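Local coordinates for periplasmic binding protein (Veillonella parvula, PDB 4OVK), which probably captures a solute outside the cell membrane, as related periplasmic binding proteins do, and hands it to an ABC importer, at residues A[35-40]-A[90-95]; A[50-55]-A[73-78]; A[57-62]-A[84-89]; A[104-109]-A[124-129]. One frame throughout, in Å; residues are numbered along the deposited sequence. Where two conformers were deposited one is given.

Contact 1: residues A[35-40]-A[90-95]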
loop_
_atom_site.group_PDB
_atom_site.type_symbol
_atom_site.label_atom_id
_atom_site.label_comp_id
_atom_site.label_asym_id
_atom_site.label_seq_id
_atom_site.Cartn_x
_atom_site.Cartn_y
_atom_site.Cartn_z
ATOM N N ALA A 35 11.876 -15.236 -4.216
ATOM C CA ALA A 35 12.546 -14.023 -3.733
ATOM C C ALA A 35 11.909 -12.798 -4.395
ATOM O O ALA A 35 11.519 -12.845 -5.566
ATOM C CB ALA A 35 14.033 -14.060 -4.012
ATOM N N ILE A 36 11.821 -11.699 -3.641
ATOM C CA ILE A 36 11.030 -10.556 -4.054
ATOM C C ILE A 36 11.817 -9.267 -3.897
ATOM O O ILE A 36 12.143 -8.865 -2.791
ATOM C CB ILE A 36 9.714 -10.487 -3.247
ATOM C CG1 ILE A 36 8.970 -11.814 -3.334
ATOM C CG2 ILE A 36 8.836 -9.336 -3.736
ATOM C CD1 ILE A 36 8.153 -12.168 -2.132
ATOM N N VAL A 37 12.128 -8.628 -5.028
ATOM C CA VAL A 37 12.848 -7.361 -5.034
ATOM C C VAL A 37 11.958 -6.153 -4.676
ATOM O O VAL A 37 12.335 -5.353 -3.813
ATOM C CB VAL A 37 13.577 -7.154 -6.384
ATOM C CG1 VAL A 37 14.061 -5.710 -6.554
ATOM C CG2 VAL A 37 14.723 -8.147 -6.490
ATOM N N PRO A 38 10.782 -6.005 -5.322
ATOM C CA PRO A 38 9.952 -4.812 -5.042
ATOM C C PRO A 38 9.444 -4.793 -3.603
ATOM O O PRO A 38 9.042 -5.824 -3.081
ATOM C CB PRO A 38 8.788 -4.957 -6.024
ATOM C CG PRO A 38 9.333 -5.796 -7.132
ATOM C CD PRO A 38 10.258 -6.762 -6.469
ATOM N N ILE A 39 9.456 -3.626 -2.975
ATOM C CA ILE A 39 9.204 -3.546 -1.533
ATOM C C ILE A 39 7.780 -3.977 -1.142
ATOM O O ILE A 39 7.619 -4.810 -0.253
ATOM C CB ILE A 39 9.555 -2.157 -0.966
ATOM C CG1 ILE A 39 11.065 -1.889 -1.112
ATOM C CG2 ILE A 39 9.143 -2.067 0.501
ATOM C CD1 ILE A 39 11.452 -0.439 -0.918
ATOM N N PRO A 40 6.743 -3.428 -1.798
ATOM C CA PRO A 40 5.376 -3.813 -1.385
ATOM C C PRO A 40 4.954 -5.239 -1.761
ATOM O O PRO A 40 3.941 -5.759 -1.257
ATOM C CB PRO A 40 4.478 -2.804 -2.123
ATOM C CG PRO A 40 5.317 -2.174 -3.162
ATOM C CD PRO A 40 6.757 -2.360 -2.817
ATOM N N PHE A 90 17.950 -1.215 -5.335
ATOM C CA PHE A 90 17.422 -2.397 -6.041
ATOM C C PHE A 90 18.493 -3.172 -6.825
ATOM O O PHE A 90 18.178 -3.998 -7.700
ATOM C CB PHE A 90 16.198 -2.033 -6.909
ATOM C CG PHE A 90 15.060 -1.441 -6.123
ATOM C CD1 PHE A 90 14.213 -2.256 -5.374
ATOM C CD2 PHE A 90 14.839 -0.067 -6.111
ATOM C CE1 PHE A 90 13.174 -1.714 -4.636
ATOM C CE2 PHE A 90 13.797 0.480 -5.375
ATOM C CZ PHE A 90 12.965 -0.345 -4.639
ATOM N N ASN A 91 19.758 -2.937 -6.473
ATOM C CA ASN A 91 20.864 -3.702 -7.031
ATOM C C ASN A 91 20.930 -5.073 -6.396
ATOM O O ASN A 91 20.981 -5.196 -5.182
ATOM C CB ASN A 91 22.182 -2.976 -6.802
ATOM C CG ASN A 91 22.240 -1.658 -7.533
ATOM O OD1 ASN A 91 21.961 -1.589 -8.730
ATOM N ND2 ASN A 91 22.590 -0.604 -6.818
ATOM N N VAL A 92 20.952 -6.098 -7.234
ATOM C CA VAL A 92 20.919 -7.470 -6.766
ATOM C C VAL A 92 22.330 -8.005 -6.540
ATOM O O VAL A 92 23.213 -7.823 -7.371
ATOM C CB VAL A 92 20.157 -8.365 -7.764
ATOM C CG1 VAL A 92 20.274 -9.830 -7.381
ATOM C CG2 VAL A 92 18.694 -7.946 -7.816
ATOM N N ASN A 93 22.529 -8.665 -5.406
ATOM C CA ASN A 93 23.758 -9.394 -5.137
ATOM C C ASN A 93 23.604 -10.793 -5.747
ATOM O O ASN A 93 22.970 -11.680 -5.160
ATOM C CB ASN A 93 24.007 -9.452 -3.629
ATOM C CG ASN A 93 25.237 -10.265 -3.255
ATOM O OD1 ASN A 93 25.759 -11.047 -4.039
ATOM N ND2 ASN A 93 25.684 -10.090 -2.031
ATOM N N PHE A 94 24.178 -10.985 -6.930
ATOM C CA PHE A 94 23.955 -12.227 -7.683
ATOM C C PHE A 94 24.574 -13.449 -7.015
ATOM O O PHE A 94 24.029 -14.554 -7.136
ATOM C CB PHE A 94 24.442 -12.089 -9.121
ATOM C CG PHE A 94 23.730 -11.024 -9.893
ATOM C CD1 PHE A 94 22.438 -11.228 -10.353
ATOM C CD2 PHE A 94 24.347 -9.811 -10.150
ATOM C CE1 PHE A 94 21.775 -10.239 -11.060
ATOM C CE2 PHE A 94 23.697 -8.823 -10.859
ATOM C CZ PHE A 94 22.404 -9.033 -11.311
ATOM N N GLU A 95 25.696 -13.267 -6.317
ATOM C CA GLU A 95 26.287 -14.368 -5.542
ATOM C C GLU A 95 25.304 -14.870 -4.468
ATOM O O GLU A 95 25.085 -16.079 -4.326
ATOM C CB GLU A 95 27.616 -13.943 -4.899
ATOM C CG GLU A 95 28.218 -14.990 -3.965
ATOM C CD GLU A 95 29.606 -14.627 -3.465
ATOM O OE1 GLU A 95 29.926 -13.419 -3.397
ATOM O OE2 GLU A 95 30.375 -15.555 -3.127
#
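Val37 sets its CG1 methyl at the edge of the Phe90 ring, 3.7 Å from CD1 and near the ring plane, and gives its other methyl, CG2, to Val92 CG2 at 4.2 Å. A beta-branched residue suits the place because CG1, anti to the backbone N (chi1 166°), and CG2 can each serve a different partner. The carbonyl O of Val37 also lies in the ring plane, 3.8 Å from Phe90 CE1, where the weakly positive ring hydrogens can face it. Further round the ring, Ile39 meets Phe90 at about a right angle, its CD1 4.0 Å from Phe90 CZ; the length of the isoleucine chain brings this methyl close. Residues 37-40 form the loop at the carboxyl end of strand 34-36, leading to helix 41-49, in the parallel sheet of a Rossmann-like lobe, and the connection 90-93 packs against this loop just before helix 94-100. The Phe90 ring is held further by Trp108, edge-to-face, and by His59, whose plane is turned about 50° to it. Behind Val37 stand Val105 and Ile107 of strand 104-108, while Val92 leans on Val114 of helix 112-120. Asn93, a residue well suited to an N-cap, directs OD1 to the N-H of Glu96 and so caps the start of helix 94-100.

Contact 2: residues A[50-55]-A[73-78]; sequences GSDKKI and TLAPDL
Lys53 NZ donates to Asp77 OD2 at 2.8 Å, a salt bridge that meets the carboxylate oxygen nearly along its C-O bond. The lysine leaves its backbone pointing away from 73-78, and a bend at chi2 (-75°) brings the ammonium group back to its partner. Beside this bridge a water links the segments: it donates to Asp52 OD2 at 2.7 Å and accepts from Asp77 N at 2.9 Å. Ser51 OG, in an ST turn, takes the N-H of Lys53 and helps set the course of this loop, which joins helix 41-49 to strand 55-57 and here meets the end of helix 71-74 and the 3-10 segment beginning at Pro76. The same OD2 of Asp52 lies 3.3 Å from Ala75 CB, a residue small enough to let the carboxylate in. Beneath, Asp52 CB rests on Leu78 CG at 3.8 Å, and Ile55 CG2 touches Leu78 CD2 at the same distance, filling the buried side near Val45. Asp52 OD1 and Asp77 OD2 are 4.2 Å apart, a closeness of like charges that the ammonium of Lys53 probably eases, while the bridging water gives buried Asp52 a polar partner.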
loop_
_atom_site.group_PDB
_atom_site.type_symbol
_atom_site.label_atom_id
_atom_site.label_comp_id
_atom_site.label_asym_id
_atom_site.label_seq_id
_atom_site.Cartn_x
_atom_site.Cartn_y
_atom_site.Cartn_z
ATOM N N GLY A 50 -1.736 -16.759 0.754
ATOM C CA GLY A 50 -2.325 -16.887 2.090
ATOM C C GLY A 50 -1.339 -17.417 3.115
ATOM O O GLY A 50 -1.724 -18.044 4.095
ATOM N N SER A 51 -0.057 -17.127 2.904
ATOM C CA SER A 51 1.004 -17.786 3.643
ATOM C C SER A 51 2.333 -17.150 3.294
ATOM O O SER A 51 2.525 -16.682 2.175
ATOM C CB SER A 51 1.036 -19.281 3.278
ATOM O OG SER A 51 2.175 -19.918 3.788
ATOM N N ASP A 52 3.245 -17.145 4.259
ATOM C CA ASP A 52 4.620 -16.719 4.018
ATOM C C ASP A 52 5.554 -17.886 3.734
ATOM O O ASP A 52 6.750 -17.664 3.562
ATOM C CB ASP A 52 5.161 -15.944 5.227
ATOM C CG ASP A 52 5.288 -16.806 6.492
ATOM O OD1 ASP A 52 4.861 -17.979 6.525
ATOM O OD2 ASP A 52 5.848 -16.309 7.471
ATOM N N LYS A 53 5.020 -19.106 3.667
ATOM C CA LYS A 53 5.852 -20.314 3.687
ATOM C C LYS A 53 6.829 -20.450 2.518
ATOM O O LYS A 53 7.855 -21.089 2.679
ATOM C CB LYS A 53 4.990 -21.590 3.797
ATOM C CG LYS A 53 4.166 -21.691 5.087
ATOM C CD LYS A 53 4.992 -22.061 6.311
ATOM C CE LYS A 53 4.095 -22.288 7.522
ATOM N NZ LYS A 53 4.832 -22.233 8.819
ATOM N N LYS A 54 6.517 -19.868 1.357
ATOM C CA LYS A 54 7.377 -20.005 0.174
ATOM C C LYS A 54 8.345 -18.847 -0.046
ATOM O O LYS A 54 9.111 -18.858 -1.004
ATOM C CB LYS A 54 6.515 -20.210 -1.075
ATOM C CG LYS A 54 5.693 -21.489 -1.031
ATOM C CD LYS A 54 4.951 -21.779 -2.324
ATOM C CE LYS A 54 4.458 -23.227 -2.372
ATOM N NZ LYS A 54 3.886 -23.602 -3.703
ATOM N N ILE A 55 8.315 -17.843 0.841
ATOM C CA ILE A 55 9.107 -16.650 0.654
ATOM C C ILE A 55 10.493 -16.887 1.223
ATOM O O ILE A 55 10.632 -17.256 2.373
ATOM C CB ILE A 55 8.453 -15.425 1.321
ATOM C CG1 ILE A 55 7.071 -15.180 0.708
ATOM C CG2 ILE A 55 9.349 -14.198 1.164
ATOM C CD1 ILE A 55 6.279 -14.072 1.374
ATOM N N THR A 73 2.700 -10.290 13.047
ATOM C CA THR A 73 1.805 -11.225 13.730
ATOM C C THR A 73 1.269 -12.291 12.794
ATOM O O THR A 73 1.224 -13.471 13.154
ATOM C CB THR A 73 0.617 -10.479 14.336
ATOM O OG1 THR A 73 1.112 -9.521 15.264
ATOM C CG2 THR A 73 -0.322 -11.428 15.048
ATOM N N LEU A 74 0.876 -11.880 11.590
ATOM C CA LEU A 74 0.374 -12.821 10.589
ATOM C C LEU A 74 1.417 -13.831 10.141
ATOM O O LEU A 74 1.077 -14.964 9.849
ATOM C CB LEU A 74 -0.107 -12.094 9.340
ATOM C CG LEU A 74 -1.165 -11.020 9.506
ATOM C CD1 LEU A 74 -1.417 -10.337 8.184
ATOM C CD2 LEU A 74 -2.428 -11.628 10.060
ATOM N N ALA A 75 2.672 -13.402 10.061
ATOM C CA ALA A 75 3.720 -14.185 9.419
ATOM C C ALA A 75 5.001 -14.197 10.260
ATOM O O ALA A 75 6.023 -13.654 9.839
ATOM C CB ALA A 75 3.983 -13.613 8.034
ATOM N N PRO A 76 4.946 -14.817 11.455
ATOM C CA PRO A 76 6.109 -14.850 12.345
ATOM C C PRO A 76 7.372 -15.443 11.698
ATOM O O PRO A 76 8.477 -15.015 12.016
ATOM C CB PRO A 76 5.623 -15.692 13.548
ATOM C CG PRO A 76 4.386 -16.383 13.090
ATOM C CD PRO A 76 3.771 -15.470 12.070
ATOM N N ASP A 77 7.215 -16.384 10.773
ATOM C CA ASP A 77 8.381 -17.050 10.166
ATOM C C ASP A 77 9.251 -16.128 9.288
ATOM O O ASP A 77 10.438 -16.402 9.102
ATOM C CB ASP A 77 7.953 -18.271 9.344
ATOM C CG ASP A 77 7.282 -19.348 10.176
ATOM O OD1 ASP A 77 7.272 -19.264 11.428
ATOM O OD2 ASP A 77 6.743 -20.282 9.556
ATOM N N LEU A 78 8.684 -15.043 8.757
ATOM C CA LEU A 78 9.459 -14.103 7.919
ATOM C C LEU A 78 10.584 -13.423 8.676
ATOM O O LEU A 78 11.512 -12.905 8.057
ATOM C CB LEU A 78 8.578 -13.010 7.298
ATOM C CG LEU A 78 7.795 -13.273 6.036
ATOM C CD1 LEU A 78 7.038 -12.027 5.597
ATOM C CD2 LEU A 78 8.699 -13.748 4.917
HETATM O O HOH W 1 4.775 -17.539 9.674
#

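Contact 3: residues A[57-62]-A[84-89]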
loop_
_atom_site.group_PDB
_atom_site.type_symbol
_atom_site.label_atom_id
_atom_site.label_comp_id
_atom_site.label_asym_id
_atom_site.label_seq_id
_atom_site.Cartn_x
_atom_site.Cartn_y
_atom_site.Cartn_z
ATOM N N GLY A 57 13.325 -14.640 0.174
ATOM C CA GLY A 57 14.085 -13.415 0.129
ATOM C C GLY A 57 13.195 -12.211 -0.067
ATOM O O GLY A 57 12.298 -12.223 -0.914
ATOM N N ILE A 58 13.443 -11.180 0.736
ATOM C CA ILE A 58 12.708 -9.924 0.653
ATOM C C ILE A 58 13.628 -8.707 0.723
ATOM O O ILE A 58 14.791 -8.786 1.142
ATOM C CB ILE A 58 11.632 -9.844 1.775
ATOM C CG1 ILE A 58 12.256 -9.614 3.168
ATOM C CG2 ILE A 58 10.788 -11.107 1.772
ATOM C CD1 ILE A 58 11.213 -9.475 4.280
ATOM N N HIS A 59 13.112 -7.569 0.293
ATOM C CA HIS A 59 13.869 -6.337 0.328
ATOM C C HIS A 59 14.047 -5.897 1.799
ATOM O O HIS A 59 13.136 -6.077 2.631
ATOM C CB HIS A 59 13.136 -5.290 -0.500
ATOM C CG HIS A 59 13.921 -4.058 -0.766
ATOM N ND1 HIS A 59 14.165 -3.106 0.202
ATOM C CD2 HIS A 59 14.480 -3.588 -1.906
ATOM C CE1 HIS A 59 14.873 -2.124 -0.323
ATOM N NE2 HIS A 59 15.070 -2.390 -1.601
ATOM N N PRO A 60 15.219 -5.362 2.141
ATOM C CA PRO A 60 15.413 -4.993 3.541
ATOM C C PRO A 60 14.388 -3.977 4.062
ATOM O O PRO A 60 14.031 -4.009 5.242
ATOM C CB PRO A 60 16.829 -4.399 3.554
ATOM C CG PRO A 60 17.125 -4.024 2.135
ATOM C CD PRO A 60 16.437 -5.097 1.341
ATOM N N SER A 61 13.924 -3.090 3.191
ATOM C CA SER A 61 12.834 -2.150 3.536
ATOM C C SER A 61 11.473 -2.827 3.709
ATOM O O SER A 61 10.647 -2.364 4.496
ATOM C CB SER A 61 12.761 -1.021 2.509
ATOM O OG SER A 61 14.000 -0.318 2.493
ATOM N N ALA A 62 11.242 -3.931 2.996
ATOM C CA ALA A 62 10.090 -4.778 3.252
ATOM C C ALA A 62 10.181 -5.411 4.651
ATOM O O ALA A 62 9.165 -5.513 5.354
ATOM C CB ALA A 62 9.924 -5.843 2.164
ATOM N N SER A 84 19.132 -9.711 2.553
ATOM C CA SER A 84 20.434 -9.169 2.183
ATOM C C SER A 84 20.723 -9.237 0.688
ATOM O O SER A 84 21.735 -8.714 0.219
ATOM C CB SER A 84 21.524 -9.910 2.950
ATOM O OG SER A 84 21.571 -11.281 2.573
ATOM N N PHE A 85 19.844 -9.877 -0.074
ATOM C CA PHE A 85 20.165 -10.216 -1.469
ATOM C C PHE A 85 19.999 -9.046 -2.444
ATOM O O PHE A 85 20.411 -9.144 -3.603
ATOM C CB PHE A 85 19.334 -11.419 -1.914
ATOM C CG PHE A 85 17.959 -11.072 -2.374
ATOM C CD1 PHE A 85 16.907 -10.921 -1.471
ATOM C CD2 PHE A 85 17.707 -10.901 -3.726
ATOM C CE1 PHE A 85 15.661 -10.598 -1.936
ATOM C CE2 PHE A 85 16.452 -10.589 -4.184
ATOM C CZ PHE A 85 15.431 -10.421 -3.292
ATOM N N VAL A 86 19.407 -7.951 -1.963
ATOM C CA VAL A 86 19.147 -6.752 -2.756
ATOM C C VAL A 86 19.312 -5.506 -1.875
ATOM O O VAL A 86 18.951 -5.536 -0.698
ATOM C CB VAL A 86 17.730 -6.811 -3.406
ATOM C CG1 VAL A 86 16.614 -6.848 -2.370
ATOM C CG2 VAL A 86 17.521 -5.668 -4.383
ATOM N N ASP A 87 19.861 -4.421 -2.424
ATOM C CA ASP A 87 20.075 -3.181 -1.650
ATOM C C ASP A 87 18.961 -2.139 -1.897
ATOM O O ASP A 87 17.990 -2.425 -2.582
ATOM C CB ASP A 87 21.488 -2.609 -1.928
ATOM C CG ASP A 87 21.620 -1.955 -3.295
ATOM O OD1 ASP A 87 20.596 -1.723 -3.966
ATOM O OD2 ASP A 87 22.771 -1.654 -3.696
ATOM N N ASN A 88 19.093 -0.939 -1.328
ATOM C CA ASN A 88 18.048 0.103 -1.450
ATOM C C ASN A 88 17.892 0.703 -2.827
ATOM O O ASN A 88 16.864 1.302 -3.127
ATOM C CB ASN A 88 18.292 1.256 -0.468
ATOM C CG ASN A 88 17.668 1.007 0.878
ATOM O OD1 ASN A 88 17.028 -0.017 1.082
ATOM N ND2 ASN A 88 17.835 1.949 1.807
ATOM N N ASN A 89 18.917 0.577 -3.658
ATOM C CA ASN A 89 18.820 1.029 -5.032
ATOM C C ASN A 89 18.415 -0.125 -5.946
ATOM O O ASN A 89 18.517 -0.028 -7.167
ATOM C CB ASN A 89 20.136 1.684 -5.441
ATOM C CG ASN A 89 20.497 2.854 -4.533
ATOM O OD1 ASN A 89 20.119 2.890 -3.348
ATOM N ND2 ASN A 89 21.222 3.821 -5.081
#
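The imidazole of His59, whose edge meets Asn88, accepts the N-H of Ser61: Ser61 N lies 3.0 Å from His59 ND1 and close to the ring plane, which makes His59 the N-cap of helix 60-67. Asn88 OD1 stands 3.3 Å from His59 CE1, edge-on to the ring, and 3.4 Å from Ser61 OG, a weak and unsettled hydrogen bond. The amide of Asn88 and the imidazole are almost coplanar, their planes 4° apart. With CG anti to the backbone N (chi1 -169°), the ring is placed both to cap and to face 84-89. Putting a leucine in place of His59 would probably leave Ser61 N without its capping acceptor and the Asn88 amide without its flat neighbour. Pro60, lacking an N-H, fits the first turn of a helix; its CD lies over one face of the imidazole and 3.3 Å from Val86 O. Val86 CG1 comes obliquely to the same side of the ring as Pro60 CD, 3.9 Å from His59 CD2. At the other end Phe85 CE1 comes within 3.5 Å of Gly57 C, on the side to which a CB would point, so glycine suits the place. Asp87 turns instead to Asn91 N. Strand 55-57 passes through a short loop into the N-capped helix 60-67, a beta-to-alpha connection at the carboxyl end of a parallel sheet, as in Rossmann-like lobes; here 84-89 packs against it.

Contact 4: residues A[104-109]-A[124-129]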
loop_
_atom_site.group_PDB
_atom_site.type_symbol
_atom_site.label_atom_id
_atom_site.label_comp_id
_atom_site.label_asym_id
_atom_site.label_seq_id
_atom_site.Cartn_x
_atom_site.Cartn_y
_atom_site.Cartn_z
ATOM N N VAL A 104 12.117 -18.609 -8.369
ATOM C CA VAL A 104 11.770 -17.438 -9.172
ATOM C C VAL A 104 12.052 -16.197 -8.325
ATOM O O VAL A 104 11.956 -16.238 -7.095
ATOM C CB VAL A 104 10.297 -17.476 -9.683
ATOM C CG1 VAL A 104 9.313 -17.426 -8.538
ATOM C CG2 VAL A 104 10.004 -16.361 -10.690
ATOM N N VAL A 105 12.452 -15.134 -9.015
ATOM C CA VAL A 105 12.658 -13.829 -8.419
ATOM C C VAL A 105 11.724 -12.833 -9.090
ATOM O O VAL A 105 11.638 -12.760 -10.319
ATOM C CB VAL A 105 14.122 -13.358 -8.598
ATOM C CG1 VAL A 105 14.373 -12.040 -7.861
ATOM C CG2 VAL A 105 15.067 -14.436 -8.097
ATOM N N ILE A 106 11.036 -12.044 -8.272
ATOM C CA ILE A 106 10.206 -10.959 -8.778
ATOM C C ILE A 106 11.104 -9.732 -8.844
ATOM O O ILE A 106 11.719 -9.361 -7.836
ATOM C CB ILE A 106 8.997 -10.677 -7.849
ATOM C CG1 ILE A 106 8.273 -11.978 -7.462
ATOM C CG2 ILE A 106 8.036 -9.689 -8.501
ATOM C CD1 ILE A 106 7.733 -12.786 -8.624
ATOM N N ILE A 107 11.170 -9.109 -10.020
ATOM C CA ILE A 107 11.965 -7.904 -10.247
ATOM C C ILE A 107 11.105 -6.834 -10.914
ATOM O O ILE A 107 9.946 -7.071 -11.232
ATOM C CB ILE A 107 13.212 -8.185 -11.119
ATOM C CG1 ILE A 107 12.819 -8.684 -12.516
ATOM C CG2 ILE A 107 14.133 -9.179 -10.423
ATOM C CD1 ILE A 107 14.001 -8.809 -13.463
ATOM N N TRP A 108 11.693 -5.664 -11.134
ATOM C CA TRP A 108 11.034 -4.561 -11.827
ATOM C C TRP A 108 11.243 -4.627 -13.334
ATOM O O TRP A 108 12.288 -5.095 -13.811
ATOM C CB TRP A 108 11.586 -3.232 -11.355
ATOM C CG TRP A 108 11.187 -2.811 -9.978
ATOM C CD1 TRP A 108 12.022 -2.568 -8.931
ATOM C CD2 TRP A 108 9.862 -2.553 -9.505
ATOM N NE1 TRP A 108 11.304 -2.172 -7.836
ATOM C CE2 TRP A 108 9.974 -2.161 -8.156
ATOM C CE3 TRP A 108 8.589 -2.617 -10.086
ATOM C CZ2 TRP A 108 8.866 -1.827 -7.380
ATOM C CZ3 TRP A 108 7.481 -2.292 -9.302
ATOM C CH2 TRP A 108 7.632 -1.900 -7.971
ATOM N N ASP A 109 10.263 -4.105 -14.068
ATOM C CA ASP A 109 10.339 -4.009 -15.536
ATOM C C ASP A 109 11.568 -3.255 -16.043
ATOM O O ASP A 109 12.088 -3.577 -17.115
ATOM C CB ASP A 109 9.060 -3.393 -16.114
ATOM C CG ASP A 109 8.750 -2.018 -15.554
ATOM O OD1 ASP A 109 9.434 -1.548 -14.619
ATOM O OD2 ASP A 109 7.792 -1.407 -16.058
ATOM N N PRO A 124 14.986 -18.241 -12.773
ATOM C CA PRO A 124 13.903 -17.514 -13.446
ATOM C C PRO A 124 13.571 -16.213 -12.739
ATOM O O PRO A 124 13.657 -16.129 -11.510
ATOM C CB PRO A 124 12.726 -18.487 -13.367
ATOM C CG PRO A 124 13.372 -19.840 -13.273
ATOM C CD PRO A 124 14.575 -19.613 -12.407
ATOM N N ALA A 125 13.200 -15.217 -13.522
ATOM C CA ALA A 125 12.817 -13.906 -13.003
ATOM C C ALA A 125 11.616 -13.378 -13.779
ATOM O O ALA A 125 11.561 -13.500 -15.009
ATOM C CB ALA A 125 13.976 -12.947 -13.114
ATOM N N VAL A 126 10.670 -12.789 -13.054
ATOM C CA VAL A 126 9.487 -12.195 -13.662
ATOM C C VAL A 126 9.457 -10.728 -13.329
ATOM O O VAL A 126 9.712 -10.331 -12.180
ATOM C CB VAL A 126 8.161 -12.880 -13.253
ATOM C CG1 VAL A 126 8.110 -14.314 -13.792
ATOM C CG2 VAL A 126 7.949 -12.880 -11.761
ATOM N N SER A 127 9.144 -9.928 -14.343
ATOM C CA SER A 127 9.158 -8.484 -14.207
ATOM C C SER A 127 7.744 -7.985 -13.984
ATOM O O SER A 127 6.819 -8.395 -14.683
ATOM C CB SER A 127 9.770 -7.833 -15.445
ATOM O OG SER A 127 11.138 -8.216 -15.603
ATOM N N ILE A 128 7.578 -7.111 -12.997
ATOM C CA ILE A 128 6.314 -6.437 -12.785
ATOM C C ILE A 128 6.468 -4.913 -12.962
ATOM O O ILE A 128 7.568 -4.421 -13.227
ATOM C CB ILE A 128 5.737 -6.765 -11.397
ATOM C CG1 ILE A 128 6.690 -6.326 -10.288
ATOM C CG2 ILE A 128 5.431 -8.252 -11.273
ATOM C CD1 ILE A 128 5.973 -6.215 -8.974
ATOM N N LYS A 129 5.357 -4.191 -12.818
ATOM C CA LYS A 129 5.302 -2.733 -13.015
ATOM C C LYS A 129 4.792 -1.987 -11.786
ATOM O O LYS A 129 4.194 -2.589 -10.892
ATOM C CB LYS A 129 4.365 -2.393 -14.163
ATOM C CG LYS A 129 4.758 -2.957 -15.517
ATOM C CD LYS A 129 4.034 -2.184 -16.612
ATOM C CE LYS A 129 4.001 -2.947 -17.922
ATOM N NZ LYS A 129 5.369 -3.294 -18.396
HETATM O O HOH W 2 12.789 -6.394 -16.724
#
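Asp109 crosses Lys129 at about a right angle: its CB lies 3.4 Å from Ile128 O, CG stays near the same oxygen, and at the tip OD2 meets Lys129 CG at 3.4 Å and makes a long salt bridge to Lys129 NZ at 3.9 Å. CG lies between the backbone N and the carbonyl carbon (chi1 57°), which turns the carboxylate toward Ile128 O and Lys129. Lys129 NZ also makes a weak hydrogen bond to Leu20 O. Replacing Asp109 by an alanine would probably cost Lys129 this distant counter-charge and the contact of OD2 with its CG. Ile128 O also accepts the N-H of Asp109 at 2.8 Å, the last rung of a parallel ladder. Before it, Val126 O takes Ile107 N almost straight (175°) and Ile107 O takes Ile128 N. On one face of the sheet Ile107 CD1 touches Ala125 CB at 4.2 Å, under helix 112-120 of this beta-alpha-beta crossover; on the other Val126 reaches Ile146 of helix 133-147. Branched aliphatic residues suit strands buried between two helical layers. A water joins Asp109 O to Ser127 OG. Since the charge pair is long, the backbone bonds and apolar faces probably account for most of the hold between the strands.

All four contacts belong to the lobe built on the parallel sheet ordered 55-57, 34-36, 104-108, 125-128. Contact 4 joins its last two strands; contacts 1 and 3, whose centres are about 5 Å apart, gather at the carboxyl ends of strands 34-36 and 55-57. Contacts 1 and 4, their centres about 9 Å apart, touch directly through backbone pairing of strands 34-36 and 104-108. Contact 2 lies near the start of strand 55-57, its centre about 18 Å from that of contact 1. Along the chain contacts 2 and 3 interlock inside the loop closed by contact 1, and contact 4 follows. The first three thus tie the 57-94 connection to the sheet, consistent with a compact lobe of a two-lobed solute-binding protein.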